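Tungsten-containing formylmethanofuran dehydrogenase 2 subunit C (PDB 5T5I) forms part of a tungsten enzyme that probably interconverts carbon dioxide and formylmethanofuran in methanogenesis, to which it contributes a parallel beta-solenoid. Local coordinates at residues Thr108-Ala113 with Glu127-Ala132; Thr151-Gly156 with Lys170-Gly175; Val197-Gly202 with Glu217-Phe222. All blocks are in the same frame, centred on the assembly; numbering follows the deposited sequence.

Contact 1: Thr108-Ala113 with Glu127-Ala132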
ATOM      1  N   THR C 108      18.134 -49.280  -8.517  1.00 28.15           N
ATOM      2  CA  THR C 108      17.008 -48.963  -7.642  1.00 28.26           C
ATOM      3  C   THR C 108      17.593 -48.611  -6.277  1.00 31.47           C
ATOM      4  O   THR C 108      18.347 -49.399  -5.731  1.00 31.28           O
ATOM      5  CB  THR C 108      15.994 -50.123  -7.544  1.00 34.50           C
ATOM      6  OG1 THR C 108      15.511 -50.422  -8.850  1.00 35.91           O
ATOM      7  CG2 THR C 108      14.795 -49.783  -6.657  1.00 34.95           C
ATOM      8  N   VAL C 109      17.278 -47.422  -5.754  1.00 27.89           N
ATOM      9  CA  VAL C 109      17.688 -46.982  -4.418  1.00 26.98           C
ATOM     10  C   VAL C 109      16.408 -46.960  -3.592  1.00 30.91           C
ATOM     11  O   VAL C 109      15.504 -46.185  -3.904  1.00 28.17           O
ATOM     12  CB  VAL C 109      18.370 -45.591  -4.436  1.00 27.99           C
ATOM     13  CG1 VAL C 109      18.678 -45.103  -3.009  1.00 26.05           C
ATOM     14  CG2 VAL C 109      19.640 -45.615  -5.290  1.00 27.50           C
ATOM     15  N   GLU C 110      16.308 -47.819  -2.565  1.00 30.71           N
ATOM     16  CA  GLU C 110      15.090 -47.882  -1.741  1.00 31.57           C
ATOM     17  C   GLU C 110      14.938 -46.696  -0.784  1.00 37.16           C
ATOM     18  O   GLU C 110      13.812 -46.375  -0.401  1.00 37.67           O
ATOM     19  CB  GLU C 110      14.979 -49.207  -0.993  1.00 33.86           C
ATOM     20  CG  GLU C 110      14.789 -50.353  -1.962  1.00 38.33           C
ATOM     21  CD  GLU C 110      14.592 -51.726  -1.364  1.00 53.49           C
ATOM     22  OE1 GLU C 110      14.616 -52.686  -2.161  1.00 47.15           O
ATOM     23  OE2 GLU C 110      14.420 -51.853  -0.129  1.00 42.06           O
ATOM     24  N   GLY C 111      16.053 -46.068  -0.414  1.00 32.91           N
ATOM     25  CA  GLY C 111      16.062 -44.899   0.455  1.00 32.37           C
ATOM     26  C   GLY C 111      16.289 -43.618  -0.319  1.00 33.94           C
ATOM     27  O   GLY C 111      15.807 -43.474  -1.447  1.00 33.91           O
ATOM     28  N   ASN C 112      17.051 -42.688   0.273  1.00 31.04           N
ATOM     29  CA  ASN C 112      17.386 -41.401  -0.342  1.00 29.70           C
ATOM     30  C   ASN C 112      18.716 -41.454  -1.100  1.00 32.04           C
ATOM     31  O   ASN C 112      19.533 -42.346  -0.872  1.00 30.29           O
ATOM     32  CB  ASN C 112      17.460 -40.298   0.719  1.00 31.73           C
ATOM     33  CG  ASN C 112      16.244 -40.234   1.604  1.00 40.67           C
ATOM     34  OD1 ASN C 112      15.107 -40.245   1.120  1.00 28.75           O
ATOM     35  ND2 ASN C 112      16.445 -40.228   2.918  1.00 32.18           N
ATOM     36  N   ALA C 113      18.926 -40.479  -2.005  1.00 27.20           N
ATOM     37  CA  ALA C 113      20.167 -40.324  -2.771  1.00 25.95           C
ATOM     38  C   ALA C 113      20.701 -38.900  -2.612  1.00 29.62           C
ATOM     39  O   ALA C 113      19.925 -37.952  -2.505  1.00 28.70           O
ATOM     40  CB  ALA C 113      19.928 -40.610  -4.245  1.00 26.47           C
ATOM     41  N   GLU C 127      15.948 -45.413 -10.364  1.00 27.69           N
ATOM     42  CA  GLU C 127      14.693 -45.260  -9.630  1.00 27.20           C
ATOM     43  C   GLU C 127      15.031 -45.048  -8.155  1.00 30.24           C
ATOM     44  O   GLU C 127      15.682 -45.899  -7.562  1.00 29.53           O
ATOM     45  CB  GLU C 127      13.783 -46.485  -9.821  1.00 29.27           C
ATOM     46  CG  GLU C 127      12.398 -46.267  -9.248  1.00 36.88           C
ATOM     47  CD  GLU C 127      11.333 -47.213  -9.767  1.00 58.36           C
ATOM     48  OE1 GLU C 127      11.668 -48.365 -10.127  1.00 45.37           O
ATOM     49  OE2 GLU C 127      10.154 -46.797  -9.811  1.00 54.25           O
ATOM     50  N   ILE C 128      14.659 -43.885  -7.587  1.00 26.97           N
ATOM     51  CA  ILE C 128      14.934 -43.535  -6.186  1.00 26.45           C
ATOM     52  C   ILE C 128      13.585 -43.494  -5.481  1.00 29.76           C
ATOM     53  O   ILE C 128      12.745 -42.674  -5.844  1.00 27.95           O
ATOM     54  CB  ILE C 128      15.711 -42.193  -6.100  1.00 28.31           C
ATOM     55  CG1 ILE C 128      17.109 -42.336  -6.769  1.00 28.93           C
ATOM     56  CG2 ILE C 128      15.872 -41.720  -4.645  1.00 27.03           C
ATOM     57  CD1 ILE C 128      17.704 -41.048  -7.283  1.00 30.04           C
ATOM     58  N   LEU C 129      13.353 -44.402  -4.522  1.00 26.91           N
ATOM     59  CA  LEU C 129      12.057 -44.471  -3.829  1.00 27.31           C
ATOM     60  C   LEU C 129      11.892 -43.384  -2.747  1.00 29.91           C
ATOM     61  O   LEU C 129      10.753 -43.039  -2.413  1.00 29.09           O
ATOM     62  CB  LEU C 129      11.765 -45.873  -3.267  1.00 28.49           C
ATOM     63  CG  LEU C 129      11.927 -47.061  -4.232  1.00 34.05           C
ATOM     64  CD1 LEU C 129      11.513 -48.363  -3.566  1.00 35.50           C
ATOM     65  CD2 LEU C 129      11.107 -46.874  -5.504  1.00 36.77           C
ATOM     66  N   GLY C 130      13.003 -42.840  -2.249  1.00 27.29           N
ATOM     67  CA  GLY C 130      13.003 -41.738  -1.293  1.00 27.79           C
ATOM     68  C   GLY C 130      13.182 -40.398  -1.986  1.00 31.01           C
ATOM     69  O   GLY C 130      12.709 -40.200  -3.117  1.00 30.45           O
ATOM     70  N   ASP C 131      13.880 -39.474  -1.318  1.00 27.41           N
ATOM     71  CA  ASP C 131      14.175 -38.137  -1.837  1.00 27.09           C
ATOM     72  C   ASP C 131      15.546 -38.112  -2.548  1.00 28.96           C
ATOM     73  O   ASP C 131      16.384 -38.975  -2.294  1.00 28.88           O
ATOM     74  CB  ASP C 131      14.225 -37.104  -0.685  1.00 28.06           C
ATOM     75  CG  ASP C 131      12.960 -36.981   0.130  1.00 33.13           C
ATOM     76  OD1 ASP C 131      11.856 -37.101  -0.458  1.00 32.36           O
ATOM     77  OD2 ASP C 131      13.065 -36.703   1.339  1.00 37.53           O
ATOM     78  N   ALA C 132      15.789 -37.097  -3.389  1.00 25.62           N
ATOM     79  CA  ALA C 132      17.086 -36.895  -4.056  1.00 24.34           C
ATOM     80  C   ALA C 132      17.586 -35.485  -3.715  1.00 28.10           C
ATOM     81  O   ALA C 132      16.809 -34.655  -3.242  1.00 27.54           O
ATOM     82  CB  ALA C 132      16.971 -37.078  -5.568  1.00 24.69           C
TER

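Contact 2: Thr151-Gly156 with Lys170-Gly175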
ATOM      1  N   THR C 151      16.341 -42.649 -18.180  1.00 25.99           N
ATOM      2  CA  THR C 151      15.193 -42.194 -17.390  1.00 26.13           C
ATOM      3  C   THR C 151      15.562 -42.190 -15.905  1.00 29.21           C
ATOM      4  O   THR C 151      16.110 -43.171 -15.404  1.00 29.41           O
ATOM      5  CB  THR C 151      13.956 -43.076 -17.612  1.00 30.46           C
ATOM      6  OG1 THR C 151      13.671 -43.132 -19.010  1.00 32.14           O
ATOM      7  CG2 THR C 151      12.720 -42.547 -16.883  1.00 27.98           C
ATOM      8  N   ILE C 152      15.243 -41.106 -15.205  1.00 24.26           N
ATOM      9  CA  ILE C 152      15.442 -41.003 -13.758  1.00 23.34           C
ATOM     10  C   ILE C 152      14.073 -40.745 -13.157  1.00 27.57           C
ATOM     11  O   ILE C 152      13.407 -39.798 -13.570  1.00 27.16           O
ATOM     12  CB  ILE C 152      16.446 -39.882 -13.356  1.00 24.86           C
ATOM     13  CG1 ILE C 152      17.788 -40.046 -14.100  1.00 24.59           C
ATOM     14  CG2 ILE C 152      16.652 -39.886 -11.812  1.00 24.10           C
ATOM     15  CD1 ILE C 152      18.683 -38.844 -14.042  1.00 26.33           C
ATOM     16  N   THR C 153      13.667 -41.553 -12.178  1.00 25.17           N
ATOM     17  CA  THR C 153      12.401 -41.386 -11.452  1.00 25.05           C
ATOM     18  C   THR C 153      12.717 -41.255  -9.956  1.00 27.98           C
ATOM     19  O   THR C 153      13.377 -42.125  -9.396  1.00 28.17           O
ATOM     20  CB  THR C 153      11.429 -42.545 -11.704  1.00 30.55           C
ATOM     21  OG1 THR C 153      11.277 -42.733 -13.107  1.00 34.84           O
ATOM     22  CG2 THR C 153      10.048 -42.286 -11.084  1.00 32.17           C
ATOM     23  N   VAL C 154      12.270 -40.169  -9.329  1.00 24.82           N
ATOM     24  CA  VAL C 154      12.425 -39.914  -7.886  1.00 23.83           C
ATOM     25  C   VAL C 154      11.005 -39.920  -7.316  1.00 28.27           C
ATOM     26  O   VAL C 154      10.202 -39.076  -7.716  1.00 27.62           O
ATOM     27  CB  VAL C 154      13.146 -38.564  -7.618  1.00 26.39           C
ATOM     28  CG1 VAL C 154      13.221 -38.255  -6.118  1.00 26.04           C
ATOM     29  CG2 VAL C 154      14.541 -38.556  -8.226  1.00 25.75           C
ATOM     30  N   HIS C 155      10.688 -40.853  -6.402  1.00 26.93           N
ATOM     31  CA  HIS C 155       9.333 -40.967  -5.831  1.00 28.13           C
ATOM     32  C   HIS C 155       9.043 -39.911  -4.763  1.00 33.07           C
ATOM     33  O   HIS C 155       7.886 -39.554  -4.579  1.00 32.66           O
ATOM     34  CB  HIS C 155       9.056 -42.378  -5.309  1.00 29.66           C
ATOM     35  CG  HIS C 155       8.948 -43.396  -6.399  1.00 33.78           C
ATOM     36  ND1 HIS C 155       7.801 -44.129  -6.579  1.00 36.19           N
ATOM     37  CD2 HIS C 155       9.830 -43.729  -7.373  1.00 35.19           C
ATOM     38  CE1 HIS C 155       8.031 -44.922  -7.610  1.00 35.61           C
ATOM     39  NE2 HIS C 155       9.226 -44.693  -8.138  1.00 35.28           N
ATOM     40  N   GLY C 156      10.089 -39.410  -4.103  1.00 30.34           N
ATOM     41  CA  GLY C 156       9.971 -38.353  -3.106  1.00 30.07           C
ATOM     42  C   GLY C 156      10.224 -36.991  -3.728  1.00 30.01           C
ATOM     43  O   GLY C 156       9.909 -36.764  -4.900  1.00 27.47           O
ATOM     44  N   LYS C 170      14.848 -38.358 -19.827  1.00 23.52           N
ATOM     45  CA  LYS C 170      13.631 -38.017 -19.093  1.00 22.14           C
ATOM     46  C   LYS C 170      13.837 -38.047 -17.583  1.00 26.37           C
ATOM     47  O   LYS C 170      14.434 -38.989 -17.063  1.00 25.49           O
ATOM     48  CB  LYS C 170      12.543 -39.023 -19.482  1.00 23.01           C
ATOM     49  CG  LYS C 170      11.177 -38.751 -18.889  1.00 29.61           C
ATOM     50  CD  LYS C 170      10.070 -39.476 -19.644  1.00 37.70           C
ATOM     51  CE  LYS C 170      10.143 -40.986 -19.559  1.00 43.29           C
ATOM     52  NZ  LYS C 170       9.098 -41.647 -20.386  1.00 55.71           N
ATOM     53  N   ILE C 171      13.300 -37.041 -16.880  1.00 22.99           N
ATOM     54  CA  ILE C 171      13.355 -36.970 -15.417  1.00 22.25           C
ATOM     55  C   ILE C 171      11.925 -36.811 -14.896  1.00 26.67           C
ATOM     56  O   ILE C 171      11.219 -35.886 -15.307  1.00 26.15           O
ATOM     57  CB  ILE C 171      14.262 -35.830 -14.905  1.00 24.35           C
ATOM     58  CG1 ILE C 171      15.724 -36.030 -15.361  1.00 23.89           C
ATOM     59  CG2 ILE C 171      14.181 -35.722 -13.354  1.00 23.86           C
ATOM     60  CD1 ILE C 171      16.636 -34.799 -15.159  1.00 25.22           C
ATOM     61  N   ILE C 172      11.519 -37.679 -13.966  1.00 23.31           N
ATOM     62  CA  ILE C 172      10.202 -37.606 -13.335  1.00 23.40           C
ATOM     63  C   ILE C 172      10.396 -37.437 -11.821  1.00 27.37           C
ATOM     64  O   ILE C 172      11.038 -38.283 -11.198  1.00 26.95           O
ATOM     65  CB  ILE C 172       9.330 -38.850 -13.663  1.00 26.67           C
ATOM     66  CG1 ILE C 172       9.075 -38.959 -15.187  1.00 28.63           C
ATOM     67  CG2 ILE C 172       7.997 -38.798 -12.892  1.00 27.01           C
ATOM     68  CD1 ILE C 172       8.497 -40.281 -15.641  1.00 39.02           C
ATOM     69  N   ILE C 173       9.868 -36.352 -11.240  1.00 23.78           N
ATOM     70  CA  ILE C 173       9.880 -36.130  -9.784  1.00 23.38           C
ATOM     71  C   ILE C 173       8.428 -36.278  -9.350  1.00 26.93           C
ATOM     72  O   ILE C 173       7.585 -35.473  -9.762  1.00 26.41           O
ATOM     73  CB  ILE C 173      10.447 -34.734  -9.370  1.00 24.83           C
ATOM     74  CG1 ILE C 173      11.780 -34.412 -10.065  1.00 24.60           C
ATOM     75  CG2 ILE C 173      10.583 -34.620  -7.833  1.00 24.27           C
ATOM     76  CD1 ILE C 173      12.927 -35.390  -9.855  1.00 22.11           C
ATOM     77  N   LYS C 174       8.118 -37.295  -8.551  1.00 24.18           N
ATOM     78  CA  LYS C 174       6.739 -37.515  -8.102  1.00 24.36           C
ATOM     79  C   LYS C 174       6.332 -36.553  -6.961  1.00 29.67           C
ATOM     80  O   LYS C 174       5.152 -36.273  -6.797  1.00 28.36           O
ATOM     81  CB  LYS C 174       6.504 -38.976  -7.750  1.00 25.72           C
ATOM     82  CG  LYS C 174       6.736 -39.905  -8.949  1.00 37.22           C
ATOM     83  CD  LYS C 174       6.316 -41.376  -8.668  1.00 49.14           C
ATOM     84  CE  LYS C 174       5.589 -42.156  -9.757  1.00 69.37           C
ATOM     85  NZ  LYS C 174       5.624 -41.565 -11.132  1.00 78.36           N
ATOM     86  N   GLY C 175       7.312 -36.037  -6.218  1.00 28.13           N
ATOM     87  CA  GLY C 175       7.100 -35.045  -5.175  1.00 27.99           C
ATOM     88  C   GLY C 175       7.349 -33.623  -5.661  1.00 29.48           C
ATOM     89  O   GLY C 175       7.127 -33.293  -6.834  1.00 28.06           O
TER

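Contact 3: Val197-Gly202 with Glu217-Phe222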
ATOM      1  N   VAL C 197       9.075 -24.101  -6.340  1.00 25.17           N
ATOM      2  CA  VAL C 197       9.152 -22.812  -5.634  1.00 24.24           C
ATOM      3  C   VAL C 197       9.349 -21.682  -6.667  1.00 26.84           C
ATOM      4  O   VAL C 197       8.583 -20.720  -6.670  1.00 26.70           O
ATOM      5  CB  VAL C 197      10.252 -22.799  -4.542  1.00 27.49           C
ATOM      6  CG1 VAL C 197      10.425 -21.408  -3.932  1.00 27.68           C
ATOM      7  CG2 VAL C 197       9.951 -23.835  -3.464  1.00 27.49           C
ATOM      8  N   ALA C 198      10.360 -21.795  -7.530  1.00 23.22           N
ATOM      9  CA  ALA C 198      10.637 -20.731  -8.498  1.00 22.56           C
ATOM     10  C   ALA C 198      11.564 -21.141  -9.635  1.00 24.99           C
ATOM     11  O   ALA C 198      12.273 -22.143  -9.557  1.00 24.06           O
ATOM     12  CB  ALA C 198      11.255 -19.535  -7.783  1.00 23.43           C
ATOM     13  N   ARG C 199      11.560 -20.306 -10.676  1.00 22.35           N
ATOM     14  CA  ARG C 199      12.487 -20.313 -11.802  1.00 22.05           C
ATOM     15  C   ARG C 199      12.513 -21.580 -12.652  1.00 24.43           C
ATOM     16  O   ARG C 199      13.581 -21.945 -13.152  1.00 22.59           O
ATOM     17  CB  ARG C 199      13.912 -19.990 -11.273  1.00 20.30           C
ATOM     18  CG  ARG C 199      13.985 -18.677 -10.519  1.00 24.19           C
ATOM     19  CD  ARG C 199      15.270 -18.495  -9.718  1.00 21.65           C
ATOM     20  NE  ARG C 199      15.155 -17.295  -8.895  1.00 21.43           N
ATOM     21  CZ  ARG C 199      16.095 -16.793  -8.104  1.00 21.53           C
ATOM     22  NH1 ARG C 199      17.290 -17.362  -8.035  1.00 19.93           N
ATOM     23  NH2 ARG C 199      15.864 -15.684  -7.413  1.00 18.44           N
ATOM     24  N   ALA C 200      11.354 -22.210 -12.891  1.00 22.38           N
ATOM     25  CA  ALA C 200      11.325 -23.391 -13.761  1.00 23.31           C
ATOM     26  C   ALA C 200      11.697 -22.965 -15.184  1.00 24.55           C
ATOM     27  O   ALA C 200      11.214 -21.947 -15.667  1.00 22.48           O
ATOM     28  CB  ALA C 200       9.936 -24.040 -13.760  1.00 24.41           C
ATOM     29  N   GLY C 201      12.606 -23.702 -15.802  1.00 22.00           N
ATOM     30  CA  GLY C 201      13.022 -23.419 -17.164  1.00 21.97           C
ATOM     31  C   GLY C 201      13.881 -22.179 -17.339  1.00 23.16           C
ATOM     32  O   GLY C 201      14.018 -21.695 -18.467  1.00 20.99           O
ATOM     33  N   GLY C 202      14.468 -21.669 -16.245  1.00 19.35           N
ATOM     34  CA  GLY C 202      15.346 -20.506 -16.301  1.00 20.21           C
ATOM     35  C   GLY C 202      16.453 -20.725 -17.313  1.00 22.37           C
ATOM     36  O   GLY C 202      17.100 -21.770 -17.291  1.00 20.07           O
ATOM     37  N   GLU C 217       6.297 -19.061  -8.110  1.00 23.41           N
ATOM     38  CA  GLU C 217       6.794 -17.937  -8.908  1.00 23.37           C
ATOM     39  C   GLU C 217       7.278 -18.439 -10.258  1.00 26.03           C
ATOM     40  O   GLU C 217       7.718 -19.577 -10.361  1.00 26.47           O
ATOM     41  CB  GLU C 217       7.983 -17.278  -8.215  1.00 24.26           C
ATOM     42  CG  GLU C 217       7.689 -16.710  -6.837  1.00 30.00           C
ATOM     43  CD  GLU C 217       8.965 -16.324  -6.114  1.00 49.83           C
ATOM     44  OE1 GLU C 217       9.673 -15.417  -6.608  1.00 37.07           O
ATOM     45  OE2 GLU C 217       9.324 -17.008  -5.130  1.00 42.15           O
ATOM     46  N   PHE C 218       7.203 -17.590 -11.283  1.00 21.78           N
ATOM     47  CA  PHE C 218       7.661 -17.935 -12.627  1.00 21.11           C
ATOM     48  C   PHE C 218       8.535 -16.788 -13.187  1.00 25.55           C
ATOM     49  O   PHE C 218       9.058 -16.006 -12.392  1.00 27.11           O
ATOM     50  CB  PHE C 218       6.475 -18.362 -13.511  1.00 21.74           C
ATOM     51  CG  PHE C 218       6.787 -19.060 -14.826  1.00 22.18           C
ATOM     52  CD1 PHE C 218       7.783 -20.030 -14.906  1.00 22.83           C
ATOM     53  CD2 PHE C 218       6.121 -18.704 -15.991  1.00 24.70           C
ATOM     54  CE1 PHE C 218       8.086 -20.642 -16.121  1.00 24.00           C
ATOM     55  CE2 PHE C 218       6.428 -19.321 -17.205  1.00 25.72           C
ATOM     56  CZ  PHE C 218       7.389 -20.302 -17.257  1.00 24.44           C
ATOM     57  N   LEU C 219       8.743 -16.710 -14.516  1.00 22.08           N
ATOM     58  CA  LEU C 219       9.700 -15.822 -15.142  1.00 21.26           C
ATOM     59  C   LEU C 219       9.103 -14.990 -16.283  1.00 26.42           C
ATOM     60  O   LEU C 219       8.384 -15.517 -17.144  1.00 23.27           O
ATOM     61  CB  LEU C 219      10.804 -16.736 -15.657  1.00 20.75           C
ATOM     62  CG  LEU C 219      11.709 -17.413 -14.597  1.00 23.98           C
ATOM     63  CD1 LEU C 219      12.539 -18.518 -15.242  1.00 23.30           C
ATOM     64  CD2 LEU C 219      12.652 -16.410 -13.944  1.00 27.69           C
ATOM     65  N   ALA C 220       9.446 -13.688 -16.304  1.00 24.65           N
ATOM     66  CA  ALA C 220       8.929 -12.737 -17.278  1.00 24.80           C
ATOM     67  C   ALA C 220       9.477 -12.892 -18.702  1.00 27.05           C
ATOM     68  O   ALA C 220       8.922 -12.290 -19.617  1.00 26.16           O
ATOM     69  CB  ALA C 220       9.135 -11.319 -16.781  1.00 26.56           C
ATOM     70  N   GLY C 221      10.531 -13.699 -18.884  1.00 24.90           N
ATOM     71  CA  GLY C 221      11.086 -13.990 -20.203  1.00 25.04           C
ATOM     72  C   GLY C 221      10.295 -15.024 -20.998  1.00 27.76           C
ATOM     73  O   GLY C 221      10.677 -15.351 -22.122  1.00 27.43           O
ATOM     74  N   PHE C 222       9.189 -15.557 -20.442  1.00 23.52           N
ATOM     75  CA  PHE C 222       8.358 -16.544 -21.142  1.00 22.48           C
ATOM     76  C   PHE C 222       7.165 -15.868 -21.822  1.00 27.41           C
ATOM     77  O   PHE C 222       6.668 -14.866 -21.315  1.00 28.10           O
ATOM     78  CB  PHE C 222       7.892 -17.628 -20.174  1.00 23.27           C
ATOM     79  CG  PHE C 222       8.933 -18.702 -19.949  1.00 23.84           C
ATOM     80  CD1 PHE C 222       9.988 -18.496 -19.075  1.00 25.32           C
ATOM     81  CD2 PHE C 222       8.869 -19.911 -20.633  1.00 24.53           C
ATOM     82  CE1 PHE C 222      10.959 -19.482 -18.882  1.00 25.63           C
ATOM     83  CE2 PHE C 222       9.847 -20.890 -20.448  1.00 26.96           C
ATOM     84  CZ  PHE C 222      10.897 -20.660 -19.587  1.00 25.04           C
TER
HETATM   85  O   HOH W   1      10.781 -17.370 -10.599  1.00 22.66           O
HETATM   86  O   HOH W   2       8.689 -21.731 -11.768  1.00 25.84           O

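Contact 1: Thr108-Ala113 with Glu127-Ala132
N112 sets its CG beside its own backbone N (chi1 -51°), which lets the carboxamide reach across to the next coil and brings OD1 to 2.8 Å from D131 N. The N-H of D131 points almost straight at this oxygen (170°), coming in slightly tilted from the amide plane. D131 repeats the torsion, and its OD1 takes N157 N one coil further on; N112 N is in turn held by N93 OD1. In I128, CG1 beside the backbone N and an extended second torsion carry CD1 to 3.8 Å from A113 CB, while CG2, on the other branch, lies 3.6 Å from G111 O. Before the corner the two segments run as parallel strands: V109 N reaches E127 O at 2.9 Å, and L129 N reaches V109 O at the same 2.9 Å. Past the corner, G130 N meets G111 O at 3.0 Å from above the carbonyl plane, and A113 N bonds D131 O at 3.0 Å. L129 runs alongside E110, its CD1 near the CG of that residue. With an alanine replacing N112, the N-H of D131 would probably lose its acceptor, leaving the corner of this coil less firmly tied to the next. The side-chain amide thus stands in for a backbone carbonyl where the chain turns, continuing the coil-to-coil hydrogen bonding of a parallel beta-solenoid.

Contact 2: Thr151-Gly156 with Lys170-Gly175
T151 to V154 and K170 to I173 pair in exact parallel register, their axes 4.8 Å apart and only 6° from parallel. Four backbone hydrogen bonds alternate in direction across the gap: I152 N to K170 O, I172 N to I152 O, V154 N to I172 O and K174 N to V154 O, each 2.9 Å long. A fifth, from G175 N to G156 O, is weak and spans the turn after the strands. Side-chain packing differs on the two faces. On the buried face the contacts are apolar: V154 and I173 lie side by side, and the bend of I173 at chi2 (-58°) carries CD1 to 3.9 Å from V154 CB; I152 and I171 pair beside them, with I162 against I173 and M121, V136 and M147 against I152. On the other face K170 bends at its third torsion, laying CE alongside T151 at 4.0 Å from CG2, while its NZ goes on to a salt bridge with E236. The aromatic contact is a CH-pi one: K174 CD sits over one face of the H155 ring, 4.0 Å from the centroid and 19° off the normal. H155 NE2 is hydrogen-bonded to E127 OE2 of the preceding coil. A methylene over the ring and a carboxylate at NE2 together fix how the imidazole is turned. The nearby carboxylate would tend to favour a proton on NE2; K174 NZ, 5.6 Å from H155 NE2 and in a long, weak ion pair with E193, would tend to oppose full protonation of the ring only in part.

Contact 3: Val197-Gly202 with Glu217-Phe222
A type II beta turn, R199 to G202, in one of the late coils of the solenoid meets the loop after strand 208-211, which carries its own type I turn from L219 to F222. Direct backbone bonding is sparse: E217 N to V197 O is weak, at 3.2 Å. Two waters fill in where the segments diverge. One accepts from R199 N and donates to F218 O at 2.8 Å; the other accepts from A200 N and donates to E217 O at 2.7 Å. L219 supplies the apolar contact: with CG beside the backbone N (chi1 -70°), its CD1 reaches the turn, 3.6 Å from G202 CA and close also to A200 O. Two phenylalanine rings take turn carbonyls at their edges, A200 O at 3.4 Å from F218 CE1 and G201 O at 3.5 Å from F222 CZ. F218 CZ in turn lies over a face of the F222 ring. G201 has a positive phi (72°), and with no side chain it lets F222 approach closely. R199 and E217 do not pair with each other; their charged ends bind oppositely charged side chains of another protein chain of the assembly. Within the subunit, V197 and A198 rest on strand 177-179, while F218 and F222 pack against V258 of strand 256-261, and F218 meets F245 of strand 241-247 edge to face.

How the contacts relate
From the N terminus the three contacts follow in series; none nests in or crosses another. Contact 1 closes a coil whose intervening segment is 13 residues long, and contact 2 closes another of equal length. Between them, the connection from 132 to 151 carries the calcium site of S139, Y140 and D143. Contacts 1 and 2 touch directly, because strands 125-128 and 151-154 are neighbours: I128 N and O probably bond T153 O and H155 N. Contact 3, its centre about 20 Å from that of contact 2, closes a loop of 14 residues including strand 208-211 and joins a late coil to the loop leading into the C-terminal antiparallel strands, where another protein chain docks.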